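Local structure of sporozoite-specific SAG protein (2WNK) at residues S12-E18 / G122-K128; R25-P29 / F97-Q101. The protein is a SAG2-related surface antigen of the SRS family from Toxoplasma gondii sporozoites, probably involved in attachment to host cells. All blocks are in the same frame, centred on the assembly; numbering follows the deposited sequence.

Contact 1 (S12-E18 / G122-K128)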
ATOM      1  N   SER A  12       6.643 -20.648  -8.500  1.00 18.27           N
ATOM      2  CA  SER A  12       6.134 -19.314  -8.652  1.00 18.34           C
ATOM      3  C   SER A  12       6.851 -18.365  -7.698  1.00 17.64           C
ATOM      4  O   SER A  12       7.454 -18.776  -6.704  1.00 18.03           O
ATOM      5  CB  SER A  12       4.620 -19.316  -8.395  1.00 18.81           C
ATOM      6  OG  SER A  12       4.046 -18.038  -8.556  1.00 23.88           O
ATOM      7  N   ILE A  13       6.791 -17.092  -8.028  1.00 17.03           N
ATOM      8  CA  ILE A  13       7.268 -16.081  -7.105  1.00 16.59           C
ATOM      9  C   ILE A  13       6.058 -15.198  -6.851  1.00 16.71           C
ATOM     10  O   ILE A  13       5.172 -15.068  -7.722  1.00 16.39           O
ATOM     11  CB  ILE A  13       8.454 -15.251  -7.685  1.00 17.08           C
ATOM     12  CG1 ILE A  13       8.047 -14.494  -8.945  1.00 16.36           C
ATOM     13  CG2 ILE A  13       9.686 -16.150  -7.942  1.00 17.02           C
ATOM     14  CD1 ILE A  13       9.145 -13.576  -9.438  1.00 17.08           C
ATOM     15  N   SER A  14       5.985 -14.645  -5.642  1.00 17.07           N
ATOM     16  CA  SER A  14       4.815 -13.890  -5.265  1.00 17.53           C
ATOM     17  C   SER A  14       5.179 -12.527  -4.708  1.00 16.65           C
ATOM     18  O   SER A  14       6.228 -12.342  -4.064  1.00 16.01           O
ATOM     19  CB  SER A  14       3.938 -14.646  -4.279  1.00 17.77           C
ATOM     20  OG  SER A  14       4.702 -15.059  -3.162  1.00 23.00           O
ATOM     21  N   PHE A  15       4.307 -11.569  -5.002  1.00 16.31           N
ATOM     22  CA  PHE A  15       4.451 -10.233  -4.453  1.00 17.21           C
ATOM     23  C   PHE A  15       3.115  -9.765  -3.941  1.00 17.47           C
ATOM     24  O   PHE A  15       2.074 -10.290  -4.337  1.00 17.34           O
ATOM     25  CB  PHE A  15       4.910  -9.254  -5.526  1.00 16.65           C
ATOM     26  CG  PHE A  15       6.147  -9.647  -6.220  1.00 17.21           C
ATOM     27  CD1 PHE A  15       7.394  -9.160  -5.818  1.00 17.14           C
ATOM     28  CD2 PHE A  15       6.082 -10.477  -7.336  1.00 15.12           C
ATOM     29  CE1 PHE A  15       8.534  -9.510  -6.508  1.00 17.14           C
ATOM     30  CE2 PHE A  15       7.240 -10.830  -8.021  1.00 17.69           C
ATOM     31  CZ  PHE A  15       8.459 -10.359  -7.611  1.00 19.37           C
ATOM     32  N   THR A  16       3.144  -8.755  -3.079  1.00 18.73           N
ATOM     33  CA  THR A  16       1.920  -8.162  -2.581  1.00 20.22           C
ATOM     34  C   THR A  16       1.997  -6.640  -2.734  1.00 20.35           C
ATOM     35  O   THR A  16       3.030  -6.026  -2.419  1.00 21.87           O
ATOM     36  CB  THR A  16       1.704  -8.513  -1.107  1.00 20.85           C
ATOM     37  OG1 THR A  16       1.701  -9.938  -0.940  1.00 22.39           O
ATOM     38  CG2 THR A  16       0.387  -7.946  -0.610  1.00 21.63           C
ATOM     39  N   VAL A  17       0.923  -6.041  -3.226  1.00 19.31           N
ATOM     40  CA  VAL A  17       0.833  -4.592  -3.324  1.00 19.46           C
ATOM     41  C   VAL A  17      -0.033  -4.109  -2.162  1.00 19.69           C
ATOM     42  O   VAL A  17      -1.203  -4.455  -2.062  1.00 18.35           O
ATOM     43  CB  VAL A  17       0.238  -4.126  -4.674  1.00 19.24           C
ATOM     44  CG1 VAL A  17       0.049  -2.599  -4.677  1.00 20.59           C
ATOM     45  CG2 VAL A  17       1.164  -4.542  -5.857  1.00 17.58           C
ATOM     46  N   GLU A  18       0.550  -3.286  -1.301  1.00 19.94           N
ATOM     47  CA  GLU A  18      -0.094  -2.898  -0.043  1.00 21.28           C
ATOM     48  C   GLU A  18      -0.640  -1.466  -0.046  1.00 20.36           C
ATOM     49  O   GLU A  18      -1.526  -1.116   0.747  1.00 20.68           O
ATOM     50  CB  GLU A  18       0.919  -3.044   1.089  1.00 21.60           C
ATOM     51  CG  GLU A  18       1.677  -4.360   1.055  1.00 24.88           C
ATOM     52  CD  GLU A  18       1.219  -5.316   2.131  1.00 28.05           C
ATOM     53  OE1 GLU A  18       2.044  -6.170   2.548  1.00 29.15           O
ATOM     54  OE2 GLU A  18       0.051  -5.195   2.573  1.00 29.19           O
ATOM     55  N   GLY A 122       5.846 -18.944 -12.642  1.00 12.64           N
ATOM     56  CA  GLY A 122       4.633 -18.148 -12.444  1.00 11.20           C
ATOM     57  C   GLY A 122       4.926 -16.954 -11.531  1.00 12.38           C
ATOM     58  O   GLY A 122       5.785 -17.027 -10.647  1.00 13.17           O
ATOM     59  N   VAL A 123       4.241 -15.850 -11.799  1.00 12.64           N
ATOM     60  CA  VAL A 123       4.330 -14.634 -10.999  1.00 13.61           C
ATOM     61  C   VAL A 123       2.939 -14.319 -10.509  1.00 13.89           C
ATOM     62  O   VAL A 123       2.018 -14.177 -11.328  1.00 15.31           O
ATOM     63  CB  VAL A 123       4.784 -13.467 -11.853  1.00 13.22           C
ATOM     64  CG1 VAL A 123       4.729 -12.150 -11.023  1.00 13.30           C
ATOM     65  CG2 VAL A 123       6.200 -13.717 -12.331  1.00 13.21           C
ATOM     66  N   HIS A 124       2.769 -14.296  -9.191  1.00 13.99           N
ATOM     67  CA  HIS A 124       1.475 -14.033  -8.590  1.00 15.09           C
ATOM     68  C   HIS A 124       1.586 -12.694  -7.858  1.00 15.60           C
ATOM     69  O   HIS A 124       2.445 -12.551  -6.969  1.00 15.87           O
ATOM     70  CB  HIS A 124       1.144 -15.111  -7.591  1.00 14.61           C
ATOM     71  CG  HIS A 124      -0.083 -14.813  -6.791  1.00 19.69           C
ATOM     72  ND1 HIS A 124      -0.159 -15.059  -5.440  1.00 23.57           N
ATOM     73  CD2 HIS A 124      -1.260 -14.238  -7.138  1.00 18.55           C
ATOM     74  CE1 HIS A 124      -1.342 -14.675  -4.990  1.00 24.89           C
ATOM     75  NE2 HIS A 124      -2.030 -14.176  -6.000  1.00 22.12           N
ATOM     76  N   ILE A 125       0.742 -11.738  -8.228  1.00 14.25           N
ATOM     77  CA  ILE A 125       0.733 -10.451  -7.534  1.00 12.96           C
ATOM     78  C   ILE A 125      -0.602 -10.317  -6.817  1.00 14.46           C
ATOM     79  O   ILE A 125      -1.662 -10.314  -7.466  1.00 14.82           O
ATOM     80  CB  ILE A 125       0.965  -9.265  -8.472  1.00 12.98           C
ATOM     81  CG1 ILE A 125       2.315  -9.419  -9.207  1.00 13.56           C
ATOM     82  CG2 ILE A 125       0.893  -7.970  -7.648  1.00 13.90           C
ATOM     83  CD1 ILE A 125       2.519  -8.456 -10.398  1.00 16.52           C
ATOM     84  N   LEU A 126      -0.531 -10.265  -5.489  1.00 14.13           N
ATOM     85  CA  LEU A 126      -1.702 -10.048  -4.632  1.00 15.63           C
ATOM     86  C   LEU A 126      -1.864  -8.544  -4.376  1.00 16.21           C
ATOM     87  O   LEU A 126      -0.955  -7.896  -3.871  1.00 14.89           O
ATOM     88  CB  LEU A 126      -1.534 -10.781  -3.305  1.00 16.89           C
ATOM     89  CG  LEU A 126      -2.771 -10.603  -2.403  1.00 17.94           C
ATOM     90  CD1 LEU A 126      -3.993 -11.201  -3.043  1.00 18.85           C
ATOM     91  CD2 LEU A 126      -2.577 -11.131  -0.982  1.00 20.88           C
ATOM     92  N   VAL A 127      -3.008  -7.988  -4.741  1.00 15.52           N
ATOM     93  CA  VAL A 127      -3.232  -6.565  -4.557  1.00 16.51           C
ATOM     94  C   VAL A 127      -4.271  -6.380  -3.436  1.00 16.63           C
ATOM     95  O   VAL A 127      -5.394  -6.887  -3.515  1.00 16.31           O
ATOM     96  CB  VAL A 127      -3.698  -5.910  -5.857  1.00 16.11           C
ATOM     97  CG1 VAL A 127      -3.890  -4.419  -5.657  1.00 18.64           C
ATOM     98  CG2 VAL A 127      -2.673  -6.163  -6.986  1.00 18.56           C
ATOM     99  N   LYS A 128      -3.879  -5.682  -2.378  1.00 16.56           N
ATOM    100  CA  LYS A 128      -4.762  -5.530  -1.209  1.00 17.18           C
ATOM    101  C   LYS A 128      -5.859  -4.511  -1.485  1.00 16.54           C
ATOM    102  O   LYS A 128      -5.711  -3.670  -2.389  1.00 16.51           O
ATOM    103  CB  LYS A 128      -3.950  -5.078   0.007  1.00 18.91           C
ATOM    104  CG  LYS A 128      -2.868  -6.068   0.443  1.00 22.01           C
ATOM    105  CD  LYS A 128      -3.449  -7.072   1.420  1.00 23.07           C
ATOM    106  CE  LYS A 128      -2.467  -8.165   1.820  1.00 25.98           C
ATOM    107  NZ  LYS A 128      -1.559  -7.703   2.910  1.00 27.19           N
TER
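Ile13, Phe15 and Val17 lie beside Val123, Ile125 and Val127 on the packed face of a parallel strand pair. Strand 12-17 is the outermost of a mixed four-stranded sheet of the SRS domain; its partner 121-127 runs antiparallel to 94-101 on the other side. Ile13 CG1 rests 3.9 Å from Val123 CG2, the two side chains running alongside each other. Val123 turns its other methyl, CG1, to the edge of the Phe15 ring, 4.1 Å from Phe15 CE2. Val17 CG2 and Ile125 CG2 meet at 3.9 Å where their side chains cross obliquely. Strand 22-28 covers this face, with Val24 and Phe26 against Phe15.

The other face, carrying Ser12, Ser14, Thr16, His124 and Leu126, is looser and partly open to solvent. Here the His124 ring leads away from strand 12-17, its NE2 hydrogen-bonded to Ser95 OG and its ring stacked on Phe97. Lys128, bent at chi2 (-88°) and again at chi4 (83°), folds back beside Glu18; Lys128 NZ lies 3.0 Å from Glu18 OE2, a salt bridge in which the ammonium group comes from above the carboxylate plane. Lys128 CE also passes 3.8 Å from Thr16 CG2.

The chemistry is thus divided: six backbone hydrogen bonds fix the parallel register, apolar groups pack the inner face, and the ion pair joins the two segments just past the strand ends.

Contact 2 (R25-P29 / F97-Q101); sequences RFNCP and FFLCQ
Cys28 and Cys100 are joined through their sulfurs, Cys28 SG to Cys100 SG at 2.1 Å, in a disulfide that ties together two strands of different sheets. Each SG stands anti to its own carbonyl carbon, and both sulfurs therefore leave their strands beside the backbone N and turn into the space between the sheets. The bridge closes with a chi3 of -72°, a left-handed twist that leaves Cys28 CB and Cys100 CB 3.7 Å apart. No backbone hydrogen bond links the two segments; the axes of their strands come no nearer than 7.9 Å, and the strands run in broadly the same direction.

Two residues earlier on each strand, Phe26 and Phe98 make the second point of contact. Their side chains cross at about a right angle, yet the ring planes are only 29° from parallel. The rings are slid apart, with the centroids of Phe26 and Phe98 5.5 Å from each other, and barely overlap. Touching is confined to one corner: Phe26 CZ lies 3.8 Å from Phe98 CD2. Phe26 reaches it with CG set between its backbone N and carbonyl carbon (chi1 65°), which sends the ring across the gap. Asn27, between the two contact residues, points away and is held by Ser5, Asp81 and Gly78.

Both contact points are buried in the interior of a beta sandwich of the SRS fold. Phe82 of strand 80-86 packs against Phe26 and Cys28 from within the sheet of strand 22-28, Val123 and Ile125 of strand 121-127 touch both phenylalanines, and Ile35 of strand 34-36 also reaches both rings.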
ATOM      1  N   ARG A  25       8.373  -4.961  -9.085  1.00 15.74           N
ATOM      2  CA  ARG A  25       9.357  -5.212 -10.138  1.00 15.92           C
ATOM      3  C   ARG A  25       9.662  -6.687 -10.138  1.00 16.17           C
ATOM      4  O   ARG A  25       9.926  -7.280  -9.084  1.00 16.67           O
ATOM      5  CB  ARG A  25      10.639  -4.392  -9.915  1.00 15.78           C
ATOM      6  CG  ARG A  25      10.449  -2.917 -10.087  1.00 17.75           C
ATOM      7  CD  ARG A  25      11.745  -2.134  -9.768  1.00 18.96           C
ATOM      8  NE  ARG A  25      11.456  -0.704  -9.637  1.00 20.95           N
ATOM      9  CZ  ARG A  25      11.205   0.085 -10.671  1.00 21.53           C
ATOM     10  NH1 ARG A  25      11.222  -0.421 -11.905  1.00 21.53           N
ATOM     11  NH2 ARG A  25      10.923   1.363 -10.473  1.00 23.64           N
ATOM     12  N   PHE A  26       9.572  -7.301 -11.306  1.00 15.85           N
ATOM     13  CA  PHE A  26       9.979  -8.683 -11.432  1.00 15.24           C
ATOM     14  C   PHE A  26      10.655  -8.928 -12.766  1.00 15.96           C
ATOM     15  O   PHE A  26      10.579  -8.112 -13.672  1.00 16.07           O
ATOM     16  CB  PHE A  26       8.788  -9.630 -11.243  1.00 15.88           C
ATOM     17  CG  PHE A  26       7.728  -9.508 -12.303  1.00 14.98           C
ATOM     18  CD1 PHE A  26       7.763 -10.320 -13.429  1.00 15.01           C
ATOM     19  CD2 PHE A  26       6.651  -8.646 -12.127  1.00 16.04           C
ATOM     20  CE1 PHE A  26       6.762 -10.258 -14.400  1.00 16.35           C
ATOM     21  CE2 PHE A  26       5.639  -8.564 -13.107  1.00 18.35           C
ATOM     22  CZ  PHE A  26       5.705  -9.384 -14.251  1.00 16.09           C
ATOM     23  N   ASN A  27      11.332 -10.063 -12.859  1.00 14.61           N
ATOM     24  CA  ASN A  27      12.113 -10.378 -14.026  1.00 14.75           C
ATOM     25  C   ASN A  27      11.757 -11.770 -14.562  1.00 14.62           C
ATOM     26  O   ASN A  27      11.600 -12.724 -13.794  1.00 15.99           O
ATOM     27  CB  ASN A  27      13.601 -10.290 -13.678  1.00 15.06           C
ATOM     28  CG  ASN A  27      14.486 -10.956 -14.701  1.00 17.38           C
ATOM     29  OD1 ASN A  27      14.885 -12.118 -14.535  1.00 18.16           O
ATOM     30  ND2 ASN A  27      14.799 -10.229 -15.770  1.00 18.57           N
ATOM     31  N   CYS A  28      11.623 -11.839 -15.876  1.00 12.70           N
ATOM     32  CA  CYS A  28      11.604 -13.129 -16.603  1.00 13.18           C
ATOM     33  C   CYS A  28      13.019 -13.350 -17.138  1.00 13.59           C
ATOM     34  O   CYS A  28      13.460 -12.608 -18.020  1.00 14.43           O
ATOM     35  CB  CYS A  28      10.611 -13.090 -17.769  1.00 12.83           C
ATOM     36  SG  CYS A  28       8.811 -13.074 -17.245  1.00 14.75           S
ATOM     37  N   PRO A  29      13.720 -14.341 -16.587  1.00 13.42           N
ATOM     38  CA  PRO A  29      15.123 -14.508 -16.889  1.00 13.30           C
ATOM     39  C   PRO A  29      15.298 -15.023 -18.253  1.00 13.07           C
ATOM     40  O   PRO A  29      14.429 -15.418 -18.939  1.00 13.90           O
ATOM     41  CB  PRO A  29      15.586 -15.529 -15.871  1.00 13.88           C
ATOM     42  CG  PRO A  29      14.506 -16.324 -15.598  1.00 13.45           C
ATOM     43  CD  PRO A  29      13.330 -15.343 -15.601  1.00 13.54           C
ATOM     44  N   PHE A  97      -1.899 -12.598 -12.337  1.00 13.40           N
ATOM     45  CA  PHE A  97      -0.861 -13.598 -12.604  1.00 13.64           C
ATOM     46  C   PHE A  97      -0.201 -13.349 -13.918  1.00 13.19           C
ATOM     47  O   PHE A  97      -0.822 -12.827 -14.878  1.00 14.36           O
ATOM     48  CB  PHE A  97      -1.485 -15.013 -12.661  1.00 12.57           C
ATOM     49  CG  PHE A  97      -2.169 -15.436 -11.408  1.00 13.11           C
ATOM     50  CD1 PHE A  97      -1.453 -16.106 -10.437  1.00 12.45           C
ATOM     51  CD2 PHE A  97      -3.515 -15.142 -11.188  1.00 15.60           C
ATOM     52  CE1 PHE A  97      -2.077 -16.523  -9.272  1.00 13.83           C
ATOM     53  CE2 PHE A  97      -4.144 -15.565 -10.030  1.00 14.83           C
ATOM     54  CZ  PHE A  97      -3.430 -16.242  -9.081  1.00 14.76           C
ATOM     55  N   PHE A  98       1.086 -13.756 -13.990  1.00 12.05           N
ATOM     56  CA  PHE A  98       1.761 -13.862 -15.264  1.00 10.56           C
ATOM     57  C   PHE A  98       2.530 -15.169 -15.346  1.00 11.36           C
ATOM     58  O   PHE A  98       2.768 -15.824 -14.303  1.00 12.13           O
ATOM     59  CB  PHE A  98       2.789 -12.717 -15.401  1.00 10.70           C
ATOM     60  CG  PHE A  98       2.166 -11.354 -15.245  1.00 12.29           C
ATOM     61  CD1 PHE A  98       1.512 -10.759 -16.328  1.00 13.11           C
ATOM     62  CD2 PHE A  98       2.192 -10.701 -14.014  1.00 13.71           C
ATOM     63  CE1 PHE A  98       0.920  -9.507 -16.231  1.00 13.97           C
ATOM     64  CE2 PHE A  98       1.587  -9.446 -13.887  1.00 14.04           C
ATOM     65  CZ  PHE A  98       0.947  -8.855 -14.999  1.00 12.33           C
ATOM     66  N   LEU A  99       2.934 -15.550 -16.565  1.00 11.86           N
ATOM     67  CA  LEU A  99       3.932 -16.591 -16.708  1.00 11.26           C
ATOM     68  C   LEU A  99       5.164 -16.060 -17.417  1.00 12.56           C
ATOM     69  O   LEU A  99       5.046 -15.247 -18.349  1.00 12.50           O
ATOM     70  CB  LEU A  99       3.379 -17.733 -17.568  1.00 11.61           C
ATOM     71  CG  LEU A  99       2.290 -18.495 -16.801  1.00 13.13           C
ATOM     72  CD1 LEU A  99       1.487 -19.402 -17.735  1.00 16.14           C
ATOM     73  CD2 LEU A  99       2.914 -19.315 -15.649  1.00 13.83           C
ATOM     74  N   CYS A 100       6.325 -16.604 -17.052  1.00 12.81           N
ATOM     75  CA  CYS A 100       7.557 -16.389 -17.788  1.00 13.30           C
ATOM     76  C   CYS A 100       7.786 -17.709 -18.523  1.00 13.97           C
ATOM     77  O   CYS A 100       7.800 -18.773 -17.886  1.00 14.98           O
ATOM     78  CB  CYS A 100       8.714 -16.141 -16.818  1.00 14.48           C
ATOM     79  SG  CYS A 100       8.607 -14.576 -15.845  1.00 14.17           S
ATOM     80  N   GLN A 101       7.914 -17.625 -19.824  1.00 13.80           N
ATOM     81  CA  GLN A 101       8.003 -18.795 -20.670  1.00 14.94           C
ATOM     82  C   GLN A 101       9.052 -18.634 -21.735  1.00 15.95           C
ATOM     83  O   GLN A 101       9.469 -17.570 -21.997  1.00 14.23           O
ATOM     84  CB  GLN A 101       6.657 -19.076 -21.335  1.00 15.89           C
ATOM     85  CG  GLN A 101       6.230 -18.188 -22.401  1.00 18.55           C
ATOM     86  CD  GLN A 101       4.783 -18.386 -22.852  1.00 21.10           C
ATOM     87  OE1 GLN A 101       4.359 -17.870 -23.857  1.00 22.15           O
ATOM     88  NE2 GLN A 101       4.049 -19.093 -22.088  1.00 15.95           N
TER

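Overall arrangement
The two contacts belong to the same N-terminal SRS domain, with centres about 11 Å apart, and contact 2 is nested inside the chain loop closed by contact 1. Contact 1 joins neighbouring strands within one sheet, whereas contact 2 spans from that sheet to the one containing strand 22-28. Strands 121-127 and 94-101 are neighbours, and Val123 O lies 2.9 Å from Phe98 N, a probable hydrogen bond. Across the sandwich, Phe15 CZ packs 3.7 Å from Phe26 CB, so Phe15, Phe26 and Phe98 share one interior, while His124 of contact 1 and Phe97 stack on the opposite face of their sheet.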